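Local coordinates for isoflavone reductase (Medicago sativa, PDB 2GAS), which catalyses the NADPH-dependent reduction of achiral isoflavones to chiral isoflavanones, a late step in making the alfalfa phytoalexin medicarpin, at residues K4-G9 with V71-Q76; K94-I99 with R137-A142; G114-R119 with A282-A287; V176-D181 with L221-V226; E225-W230 with L238-V243. One frame throughout, in Å; residues are numbered along the deposited sequence.

Contact 1: K4-G9 with V71-Q76; sequences KILILG and VKAIKQ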
# COMPACT_ATOMS: atom_id res chain seq x y z
N LYS A 4 -15.91 -2.22 14.50
CA LYS A 4 -16.58 -1.61 13.36
C LYS A 4 -15.48 -0.87 12.61
O LYS A 4 -14.83 0.00 13.18
CB LYS A 4 -17.66 -0.64 13.83
CG LYS A 4 -18.83 -1.34 14.52
CD LYS A 4 -19.86 -0.34 15.05
CE LYS A 4 -19.28 0.51 16.17
NZ LYS A 4 -20.31 1.42 16.77
N ILE A 5 -15.27 -1.25 11.35
CA ILE A 5 -14.21 -0.67 10.53
C ILE A 5 -14.71 0.25 9.42
O ILE A 5 -15.52 -0.15 8.58
CB ILE A 5 -13.35 -1.80 9.91
CG1 ILE A 5 -12.80 -2.71 11.02
CG2 ILE A 5 -12.20 -1.22 9.08
CD1 ILE A 5 -12.02 -3.91 10.52
N LEU A 6 -14.20 1.48 9.41
CA LEU A 6 -14.56 2.47 8.40
C LEU A 6 -13.40 2.64 7.42
O LEU A 6 -12.26 2.90 7.83
CB LEU A 6 -14.85 3.83 9.06
CG LEU A 6 -15.06 5.00 8.10
CD1 LEU A 6 -16.29 4.75 7.23
CD2 LEU A 6 -15.23 6.29 8.91
N ILE A 7 -13.70 2.51 6.14
CA ILE A 7 -12.68 2.66 5.10
C ILE A 7 -12.88 3.94 4.31
O ILE A 7 -13.93 4.15 3.69
CB ILE A 7 -12.72 1.47 4.10
CG1 ILE A 7 -12.44 0.16 4.82
CG2 ILE A 7 -11.73 1.71 2.96
CD1 ILE A 7 -11.17 0.17 5.63
N LEU A 8 -11.86 4.80 4.34
CA LEU A 8 -11.89 6.05 3.57
C LEU A 8 -11.20 5.68 2.26
O LEU A 8 -10.23 4.91 2.25
CB LEU A 8 -11.11 7.13 4.32
CG LEU A 8 -11.49 7.30 5.80
CD1 LEU A 8 -10.62 8.37 6.43
CD2 LEU A 8 -12.96 7.65 5.93
N GLY A 9 -11.69 6.22 1.14
CA GLY A 9 -11.16 5.90 -0.17
C GLY A 9 -11.51 4.45 -0.50
O GLY A 9 -10.72 3.73 -1.09
N VAL A 71 -16.67 13.79 11.36
CA VAL A 71 -16.84 13.48 12.78
C VAL A 71 -18.05 12.58 12.99
O VAL A 71 -17.98 11.61 13.74
CB VAL A 71 -17.03 14.77 13.62
CG1 VAL A 71 -17.32 14.41 15.06
CG2 VAL A 71 -15.78 15.64 13.53
N LYS A 72 -19.15 12.89 12.32
CA LYS A 72 -20.37 12.10 12.45
C LYS A 72 -20.18 10.64 12.03
O LYS A 72 -20.71 9.73 12.66
CB LYS A 72 -21.50 12.71 11.62
CG LYS A 72 -22.81 11.95 11.70
CD LYS A 72 -23.89 12.58 10.83
CE LYS A 72 -25.20 11.79 10.91
NZ LYS A 72 -25.05 10.38 10.43
N ALA A 73 -19.41 10.44 10.97
CA ALA A 73 -19.14 9.09 10.47
C ALA A 73 -18.22 8.34 11.42
O ALA A 73 -18.49 7.19 11.78
CB ALA A 73 -18.51 9.17 9.08
N ILE A 74 -17.14 8.99 11.82
CA ILE A 74 -16.16 8.39 12.71
C ILE A 74 -16.73 7.99 14.07
O ILE A 74 -16.31 6.99 14.66
CB ILE A 74 -14.95 9.33 12.90
CG1 ILE A 74 -14.22 9.49 11.56
CG2 ILE A 74 -14.01 8.79 13.96
CD1 ILE A 74 -13.08 10.49 11.59
N LYS A 75 -17.70 8.75 14.57
CA LYS A 75 -18.32 8.43 15.85
C LYS A 75 -19.07 7.11 15.82
O LYS A 75 -19.37 6.52 16.87
CB LYS A 75 -19.28 9.55 16.27
CG LYS A 75 -18.62 10.76 16.89
CD LYS A 75 -19.66 11.81 17.23
CE LYS A 75 -19.15 12.76 18.30
NZ LYS A 75 -18.96 12.04 19.59
N GLN A 76 -19.37 6.63 14.62
CA GLN A 76 -20.12 5.38 14.48
C GLN A 76 -19.26 4.12 14.38
O GLN A 76 -19.78 3.02 14.37
CB GLN A 76 -21.02 5.46 13.25
CG GLN A 76 -22.05 6.58 13.30
CD GLN A 76 -22.81 6.72 12.00
OE1 GLN A 76 -23.57 5.84 11.61
NE2 GLN A 76 -22.61 7.85 11.33
O HOH W 1 -18.66 3.71 17.69

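Contact 2: K94-I99 with R137-A142; sequences KIIKAI and RRVIEA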
# COMPACT_ATOMS: atom_id res chain seq x y z
N LYS A 94 -6.84 16.85 8.41
CA LYS A 94 -8.26 17.06 8.62
C LYS A 94 -8.88 15.82 9.24
O LYS A 94 -9.75 15.91 10.10
CB LYS A 94 -8.93 17.40 7.29
CG LYS A 94 -8.36 18.65 6.63
CD LYS A 94 -8.73 18.74 5.16
CE LYS A 94 -8.14 20.00 4.54
NZ LYS A 94 -8.39 20.09 3.07
N ILE A 95 -8.44 14.65 8.79
CA ILE A 95 -8.96 13.40 9.33
C ILE A 95 -8.60 13.24 10.81
O ILE A 95 -9.43 12.82 11.62
CB ILE A 95 -8.42 12.18 8.56
CG1 ILE A 95 -8.88 12.24 7.10
CG2 ILE A 95 -8.89 10.90 9.23
CD1 ILE A 95 -10.37 12.13 6.93
N ILE A 96 -7.36 13.58 11.16
CA ILE A 96 -6.90 13.49 12.54
C ILE A 96 -7.69 14.46 13.43
O ILE A 96 -8.03 14.13 14.56
CB ILE A 96 -5.38 13.79 12.63
CG1 ILE A 96 -4.59 12.68 11.93
CG2 ILE A 96 -4.94 13.89 14.09
CD1 ILE A 96 -4.80 11.32 12.55
N LYS A 97 -7.97 15.64 12.90
CA LYS A 97 -8.74 16.63 13.66
C LYS A 97 -10.11 16.03 13.98
O LYS A 97 -10.59 16.13 15.11
CB LYS A 97 -8.91 17.92 12.86
CG LYS A 97 -9.69 19.01 13.59
CD LYS A 97 -9.83 20.25 12.73
CE LYS A 97 -10.57 21.36 13.47
NZ LYS A 97 -11.93 20.96 13.90
N ALA A 98 -10.73 15.40 12.99
CA ALA A 98 -12.04 14.80 13.19
C ALA A 98 -11.97 13.63 14.17
O ALA A 98 -12.88 13.44 14.98
CB ALA A 98 -12.63 14.33 11.85
N ILE A 99 -10.90 12.84 14.09
CA ILE A 99 -10.71 11.70 14.99
C ILE A 99 -10.62 12.18 16.44
O ILE A 99 -11.24 11.61 17.34
CB ILE A 99 -9.42 10.92 14.63
CG1 ILE A 99 -9.60 10.19 13.31
CG2 ILE A 99 -9.05 9.95 15.75
CD1 ILE A 99 -10.67 9.13 13.34
N ARG A 137 2.95 10.74 10.37
CA ARG A 137 3.17 9.82 11.47
C ARG A 137 3.46 10.62 12.73
O ARG A 137 2.93 10.32 13.80
CB ARG A 137 4.37 8.90 11.21
CG ARG A 137 4.16 7.88 10.13
CD ARG A 137 5.32 6.90 10.12
NE ARG A 137 5.13 5.84 9.13
CZ ARG A 137 5.93 4.80 9.00
NH1 ARG A 137 6.99 4.67 9.80
NH2 ARG A 137 5.70 3.90 8.06
N ARG A 138 4.30 11.65 12.60
CA ARG A 138 4.65 12.48 13.75
C ARG A 138 3.43 13.17 14.35
O ARG A 138 3.33 13.30 15.57
CB ARG A 138 5.71 13.51 13.35
CG ARG A 138 7.03 12.91 12.83
CD ARG A 138 7.73 12.03 13.86
NE ARG A 138 7.32 10.63 13.83
CZ ARG A 138 7.73 9.75 12.91
NH1 ARG A 138 8.56 10.12 11.94
NH2 ARG A 138 7.33 8.48 12.99
N VAL A 139 2.50 13.61 13.50
CA VAL A 139 1.29 14.27 13.98
C VAL A 139 0.46 13.26 14.77
O VAL A 139 -0.01 13.54 15.87
CB VAL A 139 0.43 14.81 12.82
CG1 VAL A 139 -0.87 15.38 13.37
CG2 VAL A 139 1.20 15.88 12.06
N ILE A 140 0.27 12.08 14.19
CA ILE A 140 -0.49 11.00 14.82
C ILE A 140 0.09 10.65 16.19
O ILE A 140 -0.64 10.52 17.17
CB ILE A 140 -0.47 9.75 13.92
CG1 ILE A 140 -1.27 10.02 12.64
CG2 ILE A 140 -1.01 8.54 14.69
CD1 ILE A 140 -1.13 8.92 11.60
N GLU A 141 1.41 10.50 16.25
CA GLU A 141 2.07 10.16 17.50
C GLU A 141 1.96 11.28 18.52
O GLU A 141 1.71 11.03 19.70
CB GLU A 141 3.53 9.81 17.22
CG GLU A 141 3.65 8.57 16.34
CD GLU A 141 4.98 8.45 15.64
OE1 GLU A 141 5.11 7.58 14.75
OE2 GLU A 141 5.91 9.21 15.97
N ALA A 142 2.14 12.51 18.07
CA ALA A 142 2.05 13.66 18.98
C ALA A 142 0.64 13.78 19.55
O ALA A 142 0.46 14.07 20.74
CB ALA A 142 2.44 14.93 18.23

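Contact 3: G114-R119 with A282-A287; sequences GLDVDR and AKDIEA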
# COMPACT_ATOMS: atom_id res chain seq x y z
N GLY A 114 2.97 1.20 1.65
CA GLY A 114 4.16 1.24 0.83
C GLY A 114 5.34 0.84 1.70
O GLY A 114 5.20 -0.01 2.58
N LEU A 115 6.50 1.43 1.45
CA LEU A 115 7.67 1.10 2.26
C LEU A 115 7.52 1.73 3.63
O LEU A 115 6.58 2.49 3.88
CB LEU A 115 8.95 1.62 1.59
CG LEU A 115 9.27 3.12 1.74
CD1 LEU A 115 10.60 3.41 1.08
CD2 LEU A 115 8.17 3.96 1.11
N ASP A 116 8.44 1.42 4.54
CA ASP A 116 8.40 2.03 5.87
C ASP A 116 9.07 3.40 5.67
O ASP A 116 10.29 3.47 5.50
CB ASP A 116 9.20 1.19 6.87
CG ASP A 116 9.15 1.77 8.27
OD1 ASP A 116 8.73 2.93 8.40
OD2 ASP A 116 9.54 1.07 9.23
N VAL A 117 8.28 4.47 5.69
CA VAL A 117 8.83 5.81 5.46
C VAL A 117 9.80 6.33 6.50
O VAL A 117 10.40 7.39 6.32
CB VAL A 117 7.70 6.85 5.23
CG1 VAL A 117 6.91 6.48 3.99
CG2 VAL A 117 6.79 6.93 6.45
N ASP A 118 9.98 5.59 7.60
CA ASP A 118 10.94 6.00 8.61
C ASP A 118 12.23 5.23 8.38
O ASP A 118 13.20 5.36 9.14
CB ASP A 118 10.40 5.74 10.02
CG ASP A 118 9.45 6.83 10.50
OD1 ASP A 118 8.57 6.53 11.32
OD2 ASP A 118 9.61 7.99 10.05
N ARG A 119 12.24 4.43 7.32
CA ARG A 119 13.39 3.62 6.94
C ARG A 119 13.68 3.67 5.44
O ARG A 119 13.44 2.70 4.72
CB ARG A 119 13.17 2.15 7.32
CG ARG A 119 13.15 1.85 8.80
CD ARG A 119 13.06 0.35 8.98
NE ARG A 119 13.36 -0.08 10.34
CZ ARG A 119 12.45 -0.44 11.24
NH1 ARG A 119 11.16 -0.43 10.92
NH2 ARG A 119 12.83 -0.83 12.44
N ALA A 282 9.83 -3.47 19.75
CA ALA A 282 9.10 -2.46 20.49
C ALA A 282 8.25 -1.58 19.58
O ALA A 282 7.30 -0.94 20.05
CB ALA A 282 10.08 -1.59 21.28
N LYS A 283 8.56 -1.56 18.29
CA LYS A 283 7.82 -0.71 17.37
C LYS A 283 7.31 -1.39 16.10
O LYS A 283 6.48 -0.82 15.39
CB LYS A 283 8.70 0.47 16.96
CG LYS A 283 9.03 1.41 18.11
CD LYS A 283 10.19 2.36 17.79
CE LYS A 283 9.93 3.21 16.55
NZ LYS A 283 10.15 2.46 15.29
N ASP A 284 7.78 -2.60 15.83
CA ASP A 284 7.41 -3.30 14.61
C ASP A 284 6.84 -4.70 14.80
O ASP A 284 7.14 -5.39 15.78
CB ASP A 284 8.63 -3.44 13.69
CG ASP A 284 9.34 -2.12 13.44
OD1 ASP A 284 8.73 -1.19 12.87
OD2 ASP A 284 10.53 -2.01 13.81
N ILE A 285 6.03 -5.12 13.83
CA ILE A 285 5.43 -6.44 13.79
C ILE A 285 5.74 -6.98 12.39
O ILE A 285 5.60 -6.25 11.41
CB ILE A 285 3.89 -6.38 13.96
CG1 ILE A 285 3.53 -5.97 15.40
CG2 ILE A 285 3.27 -7.72 13.62
CD1 ILE A 285 4.03 -6.92 16.45
N GLU A 286 6.20 -8.23 12.30
CA GLU A 286 6.50 -8.84 11.00
C GLU A 286 5.27 -9.68 10.64
O GLU A 286 4.99 -10.70 11.28
CB GLU A 286 7.74 -9.73 11.13
CG GLU A 286 8.28 -10.25 9.80
CD GLU A 286 8.98 -9.17 9.00
OE1 GLU A 286 8.52 -8.86 7.88
OE2 GLU A 286 9.99 -8.63 9.50
N ALA A 287 4.53 -9.26 9.62
CA ALA A 287 3.32 -9.97 9.24
C ALA A 287 3.48 -11.47 9.03
O ALA A 287 2.63 -12.24 9.47
CB ALA A 287 2.72 -9.34 8.00
O HOH W 2 9.21 4.55 13.33

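Contact 4: V176-D181 with L221-V226; sequences VVILGD and LTQNEV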
# COMPACT_ATOMS: atom_id res chain seq x y z
N VAL A 176 15.24 -6.78 -20.88
CA VAL A 176 14.99 -6.13 -19.60
C VAL A 176 16.19 -5.33 -19.11
O VAL A 176 17.34 -5.68 -19.35
CB VAL A 176 14.59 -7.19 -18.52
CG1 VAL A 176 15.74 -8.14 -18.25
CG2 VAL A 176 14.14 -6.51 -17.25
N VAL A 177 15.90 -4.23 -18.42
CA VAL A 177 16.93 -3.37 -17.85
C VAL A 177 16.86 -3.51 -16.33
O VAL A 177 15.79 -3.40 -15.74
CB VAL A 177 16.73 -1.89 -18.22
CG1 VAL A 177 17.60 -1.00 -17.34
CG2 VAL A 177 17.09 -1.67 -19.67
N ILE A 178 18.01 -3.76 -15.72
CA ILE A 178 18.09 -3.93 -14.28
C ILE A 178 18.84 -2.76 -13.65
O ILE A 178 19.90 -2.37 -14.14
CB ILE A 178 18.83 -5.25 -13.90
CG1 ILE A 178 18.11 -6.46 -14.53
CG2 ILE A 178 18.90 -5.41 -12.39
CD1 ILE A 178 18.67 -6.86 -15.89
N LEU A 179 18.27 -2.20 -12.59
CA LEU A 179 18.92 -1.10 -11.89
C LEU A 179 19.89 -1.71 -10.90
O LEU A 179 19.51 -2.54 -10.07
CB LEU A 179 17.88 -0.25 -11.16
CG LEU A 179 16.73 0.25 -12.02
CD1 LEU A 179 15.89 1.20 -11.18
CD2 LEU A 179 17.24 0.95 -13.27
N GLY A 180 21.15 -1.31 -10.97
CA GLY A 180 22.14 -1.86 -10.07
C GLY A 180 22.47 -3.28 -10.48
O GLY A 180 22.17 -3.68 -11.61
N ASP A 181 23.05 -4.07 -9.58
CA ASP A 181 23.41 -5.44 -9.94
C ASP A 181 22.28 -6.47 -9.91
O ASP A 181 22.47 -7.61 -10.34
CB ASP A 181 24.59 -5.94 -9.08
CG ASP A 181 24.22 -6.17 -7.63
OD1 ASP A 181 25.08 -6.69 -6.89
OD2 ASP A 181 23.10 -5.82 -7.21
N LEU A 221 12.21 -11.33 -3.06
CA LEU A 221 13.08 -11.67 -4.18
C LEU A 221 13.88 -10.51 -4.75
O LEU A 221 13.41 -9.38 -4.81
CB LEU A 221 12.23 -12.24 -5.31
CG LEU A 221 11.29 -13.40 -4.98
CD1 LEU A 221 10.19 -13.49 -6.04
CD2 LEU A 221 12.08 -14.69 -4.89
N THR A 222 15.10 -10.80 -5.19
CA THR A 222 15.94 -9.79 -5.81
C THR A 222 15.44 -9.66 -7.25
O THR A 222 14.71 -10.53 -7.73
CB THR A 222 17.41 -10.23 -5.87
OG1 THR A 222 17.54 -11.35 -6.75
CG2 THR A 222 17.90 -10.62 -4.48
N GLN A 223 15.81 -8.58 -7.94
CA GLN A 223 15.34 -8.43 -9.31
C GLN A 223 15.86 -9.58 -10.19
O GLN A 223 15.17 -10.03 -11.10
CB GLN A 223 15.79 -7.08 -9.89
CG GLN A 223 15.24 -6.80 -11.28
CD GLN A 223 13.74 -6.57 -11.31
OE1 GLN A 223 13.02 -6.92 -10.36
NE2 GLN A 223 13.25 -5.99 -12.40
N ASN A 224 17.06 -10.05 -9.90
CA ASN A 224 17.63 -11.16 -10.67
C ASN A 224 16.78 -12.41 -10.45
O ASN A 224 16.56 -13.20 -11.37
CB ASN A 224 19.08 -11.44 -10.25
CG ASN A 224 20.05 -10.42 -10.83
OD1 ASN A 224 21.19 -10.29 -10.35
ND2 ASN A 224 19.63 -9.72 -11.86
N GLU A 225 16.31 -12.60 -9.21
CA GLU A 225 15.47 -13.75 -8.89
C GLU A 225 14.10 -13.63 -9.56
O GLU A 225 13.55 -14.63 -10.02
CB GLU A 225 15.33 -13.88 -7.37
CG GLU A 225 16.61 -14.39 -6.70
CD GLU A 225 16.58 -14.31 -5.19
OE1 GLU A 225 17.36 -15.04 -4.54
OE2 GLU A 225 15.79 -13.52 -4.64
N VAL A 226 13.57 -12.42 -9.62
CA VAL A 226 12.28 -12.17 -10.26
C VAL A 226 12.39 -12.52 -11.75
O VAL A 226 11.56 -13.24 -12.31
CB VAL A 226 11.85 -10.68 -10.13
CG1 VAL A 226 10.70 -10.37 -11.07
CG2 VAL A 226 11.43 -10.39 -8.68

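Contact 5: E225-W230 with L238-V243; sequences EVIALW and LEKTYV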
# COMPACT_ATOMS: atom_id res chain seq x y z
N GLU A 225 16.31 -12.60 -9.21
CA GLU A 225 15.47 -13.75 -8.89
C GLU A 225 14.10 -13.63 -9.56
O GLU A 225 13.55 -14.63 -10.02
CB GLU A 225 15.33 -13.88 -7.37
CG GLU A 225 16.61 -14.39 -6.70
CD GLU A 225 16.58 -14.31 -5.19
OE1 GLU A 225 17.36 -15.04 -4.54
OE2 GLU A 225 15.79 -13.52 -4.64
N VAL A 226 13.57 -12.42 -9.62
CA VAL A 226 12.28 -12.17 -10.26
C VAL A 226 12.39 -12.52 -11.75
O VAL A 226 11.56 -13.24 -12.31
CB VAL A 226 11.85 -10.68 -10.13
CG1 VAL A 226 10.70 -10.37 -11.07
CG2 VAL A 226 11.43 -10.39 -8.68
N ILE A 227 13.44 -12.01 -12.39
CA ILE A 227 13.67 -12.25 -13.81
C ILE A 227 13.86 -13.74 -14.11
O ILE A 227 13.33 -14.26 -15.09
CB ILE A 227 14.90 -11.44 -14.30
CG1 ILE A 227 14.57 -9.94 -14.27
CG2 ILE A 227 15.29 -11.87 -15.71
CD1 ILE A 227 15.76 -9.05 -14.54
N ALA A 228 14.62 -14.43 -13.26
CA ALA A 228 14.84 -15.86 -13.46
C ALA A 228 13.52 -16.63 -13.33
O ALA A 228 13.28 -17.59 -14.06
CB ALA A 228 15.86 -16.38 -12.45
N LEU A 229 12.67 -16.20 -12.40
CA LEU A 229 11.37 -16.83 -12.20
C LEU A 229 10.51 -16.69 -13.46
O LEU A 229 9.89 -17.64 -13.93
CB LEU A 229 10.66 -16.19 -11.00
CG LEU A 229 9.23 -16.66 -10.72
CD1 LEU A 229 9.23 -18.17 -10.49
CD2 LEU A 229 8.68 -15.94 -9.49
N TRP A 230 10.47 -15.47 -14.01
CA TRP A 230 9.69 -15.19 -15.20
C TRP A 230 10.23 -15.97 -16.40
O TRP A 230 9.47 -16.51 -17.19
CB TRP A 230 9.70 -13.68 -15.48
CG TRP A 230 8.99 -13.27 -16.74
CD1 TRP A 230 9.53 -12.59 -17.80
CD2 TRP A 230 7.61 -13.47 -17.06
NE1 TRP A 230 8.57 -12.34 -18.75
CE2 TRP A 230 7.38 -12.88 -18.33
CE3 TRP A 230 6.54 -14.09 -16.41
CZ2 TRP A 230 6.13 -12.89 -18.95
CZ3 TRP A 230 5.29 -14.10 -17.02
CH2 TRP A 230 5.09 -13.50 -18.28
N LEU A 238 15.83 -13.74 -21.22
CA LEU A 238 15.72 -12.33 -21.56
C LEU A 238 17.09 -11.70 -21.73
O LEU A 238 18.05 -12.06 -21.04
CB LEU A 238 14.98 -11.56 -20.47
CG LEU A 238 13.54 -11.93 -20.12
CD1 LEU A 238 13.01 -10.96 -19.05
CD2 LEU A 238 12.67 -11.89 -21.36
N GLU A 239 17.19 -10.75 -22.65
CA GLU A 239 18.43 -10.02 -22.83
C GLU A 239 18.49 -9.12 -21.61
O GLU A 239 17.47 -8.57 -21.20
CB GLU A 239 18.39 -9.19 -24.11
CG GLU A 239 18.43 -10.05 -25.37
CD GLU A 239 18.38 -9.23 -26.64
OE1 GLU A 239 18.76 -8.04 -26.60
OE2 GLU A 239 17.97 -9.77 -27.68
N LYS A 240 19.67 -8.99 -21.00
CA LYS A 240 19.79 -8.19 -19.80
C LYS A 240 20.84 -7.09 -19.87
O LYS A 240 21.94 -7.27 -20.39
CB LYS A 240 20.13 -9.08 -18.60
CG LYS A 240 19.15 -10.23 -18.38
CD LYS A 240 19.66 -11.15 -17.29
CE LYS A 240 18.76 -12.36 -17.12
NZ LYS A 240 18.63 -13.11 -18.40
N THR A 241 20.47 -5.93 -19.33
CA THR A 241 21.36 -4.77 -19.26
C THR A 241 21.31 -4.29 -17.82
O THR A 241 20.23 -4.05 -17.29
CB THR A 241 20.87 -3.64 -20.18
OG1 THR A 241 20.99 -4.06 -21.55
CG2 THR A 241 21.70 -2.38 -19.97
N TYR A 242 22.48 -4.19 -17.18
CA TYR A 242 22.56 -3.72 -15.80
C TYR A 242 23.13 -2.31 -15.83
O TYR A 242 24.15 -2.05 -16.48
CB TYR A 242 23.47 -4.63 -14.95
CG TYR A 242 22.97 -6.06 -14.83
CD1 TYR A 242 23.20 -6.98 -15.85
CD2 TYR A 242 22.26 -6.49 -13.71
CE1 TYR A 242 22.74 -8.29 -15.76
CE2 TYR A 242 21.79 -7.80 -13.61
CZ TYR A 242 22.04 -8.69 -14.63
OH TYR A 242 21.58 -9.99 -14.53
N VAL A 243 22.46 -1.39 -15.14
CA VAL A 243 22.87 0.01 -15.11
C VAL A 243 23.31 0.43 -13.72
O VAL A 243 22.63 0.16 -12.73
CB VAL A 243 21.71 0.91 -15.58
CG1 VAL A 243 22.14 2.36 -15.56
CG2 VAL A 243 21.29 0.51 -16.99

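Contact 1: K4-G9 with V71-Q76
K4 reaches across to the backbone beyond helix 67-74 and sets its ammonium group against the carbonyl of Q76, NZ to O 2.9 Å. The chain leaves with CG beside the backbone N (chi1 -68°), runs straight at chi2 and bends at chi3, which brings the amine round over the carbonyl. NZ therefore sits well above the carbonyl plane, 56° out of it. The same NZ donates to a water 3.0 Å away, and that water in turn donates to K75 O, so the lysine serves two successive carbonyls, one directly and one through solvent. An alanine here has no amine to offer, and the Q76 carbonyl would probably be left without a charged partner and the water held less firmly.

Two residues along, L6 points one branch at the helix: CD2 rests between A73 and I74, 4.4 Å from A73 CB and 4.3 Å from I74 CG1. This is the Rossmann arrangement of the NmrA-type reductases. Strand 5-8 is the middle of the five-stranded parallel sheet, helix 67-74 belongs to the crossover from strand 58-61 to strand 79-82, and G9 opens the glycine-rich turn inferred to bind NADP(+). I74 also packs on helix 92-102, while A73 leans on L32 of strand 29-33.

Q76 turns its side chain back along the helix instead of toward the strand. Its NE2 donates to K72 O at 3.0 Å, nearly straight at 171° and with the acceptor lying in the amide plane, which fixes the rotation of the amide.

Contact 2: K94-I99 with R137-A142
I96 and I140 meet at about a right angle, with the CD1 methyl of I96 laid against the CG1 methylene of I140 at 3.8 Å. Both residues set CG1 beside the backbone N, but they part company at the next torsion: I96 turns (chi2 -61°) while I140 runs straight on, and so a chain end meets the flank of its partner. The other branch of I96, CG2, faces V139 CG1 at a looser 4.4 Å. The touch is wholly apolar and small, a single isoleucine from one helix set against two consecutive residues of the other.

F108 of strand 107-109 supports both isoleucines. That strand is the outermost of the five parallel strands that include 5-8, and helices 92-102 and 126-143 are the segments before and after it, so the contact joins two helices of the Rossmann nucleotide-binding fold. I95, A98 and I99 lean instead on helix 67-74.

Farther out, helix 126-143 carries the polar groups. R138 grips E141 side-on, NE to OE2 at 2.9 Å and NH2 to OE1 at 3.0 Å; OE2 is met from above the carboxylate plane, OE1 on its syn side. R137 CB lies 3.4 Å above the plane of the R138 guanidinium, near its rim, and E141 OE1 also bonds the hydroxyl of Y149. R137 itself sends its guanidinium to E112, D116 and D118, and it probably binds NADP(+). K133, inferred to be the proton acceptor, stands earlier on the same helix, its side chain about 9 Å from that of I140.

Contact 3: G114-R119 with A282-A287
R119 and D284 reach out to meet each other and carry nearly all of this contact. The R119 chain runs extended from CG to NE, and its guanidinium meets the carboxylate with its edge: NH2 donates to D284 OD2 at 2.9 Å on the syn side, though tilted out of the carboxylate plane, and NH1 makes a weak bond to D284 OD1 at 3.2 Å. The two flat groups are twisted 51° apart, so the paired bonds are not coplanar. D284 has further donors, H213 NE2 to OD1 and the D280 backbone N to OD2, which help fix the carboxylate.

NH1 of R119 does double duty, also reaching D116 OD2 at 2.8 Å through a bent bond (137°). It thus serves two carboxylates whose nearest oxygens, D116 OD2 and D284 OD1, are 4.4 Å apart, and probably offsets their repulsion. D116 is held in turn by its OD1, which takes the backbone N of D118 at 3.0 Å and a salt bridge from R137. A water links D118 OD1 with K283 NZ.

The D116-R119 type I turn holds an Asx turn (D116 OD1 to D118 N), and the D116-R119-D284 salt-bridge network ties it to strand 284-286 next to R137, a probable NADP(+) ligand.

Contact 4: V176-D181 with L221-V226
A capping box starts helix 223-234, and its first turn, Q223 and N224, is what lies against I178 and D181. T222 is the N-cap: its OG1 accepts from E225 N at 3.0 Å, and E225 OE2 in turn accepts from T222 N at 2.9 Å, on the anti side but tilted from the carboxylate plane.

Between helix and strand, the CG2 methyl of I178 touches Q223 CG at 4.1 Å, the two side chains meeting at a slant. Q223 puts CG anti to its own N (chi1 -175°) and then bends at chi2, which presents the methylene to the isoleucine and carries the amide off to donate to L163 O. I178 holds chi2 at 93°, away from a staggered value.

N224 lays its amide beside the backbone carbonyl of D181, with CG 3.7 Å from D181 O, and near I178. Cut back to an alanine, the residue would probably leave the D181 carbonyl without its polar neighbour and open a gap between the helix start and the end of the strand.

E225 has a second partner, K185 of strand 185-189, whose Y188 meets Q223 and V226. Strand 175-179 pairs in parallel with strand 239-243; from there K240 and Y242 flank I178, and I227, on the helix, packs on it too.

Contact 5: E225-W230 with L238-V243
Helix 223-234 passes the start of strand 239-243 with its nearest alpha carbons, those of I227 and L238, 8.0 Å apart. I227 CG2 meets L238 CD1 at 4.1 Å and the K240 methylene CE at 3.8 Å. I227 and K240 lie antiparallel, flank to flank, the lysine offering its aliphatic carbons.

L238 CD1 is shared. A turn farther along the helix, W230 brings the edge of its indole to the same methyl: W230 CD1 lies 4.0 Å from L238 CD1, which sits near the ring plane; the ring gets there by leaving the backbone with CG anti to N (chi1 177°). Its NE1 is engaged elsewhere, donating to P172 O.

K240 bends at its last torsion, chi4 57°, so NZ curls back to the carbonyl O of L238 at 2.9 Å, and it also forms a salt bridge with E231. E231 accepts from L238 N as well, holding the start of the strand to the helix.

The lysine thus works at both ends: its carbons extend the apolar packing of I227, while its charge, turned back to an anion and a carbonyl, is probably well compensated at the edge of the apolar patch.

Contacts 1 and 2 belong to the Rossmann half and touch through I74 and V71 against I99 and A98, with L8 on I95; contacts 4 and 5 lie on the far side of the chain's centre. Contact 3 stands between, nearest the middle, and meets contact 2 through salt bridges from R137 and R138. Contacts 4 and 5 share helix 223-234 and use adjacent strands of one two-stranded sheet, their centres about 6 Å apart. Chemistry follows place: contact 2 is purely apolar across its helices, contacts 1 and 5 add a lysine at the edge of a buried apolar patch, contact 4 is partly buried and mixed, and contact 3 buries charge against charge.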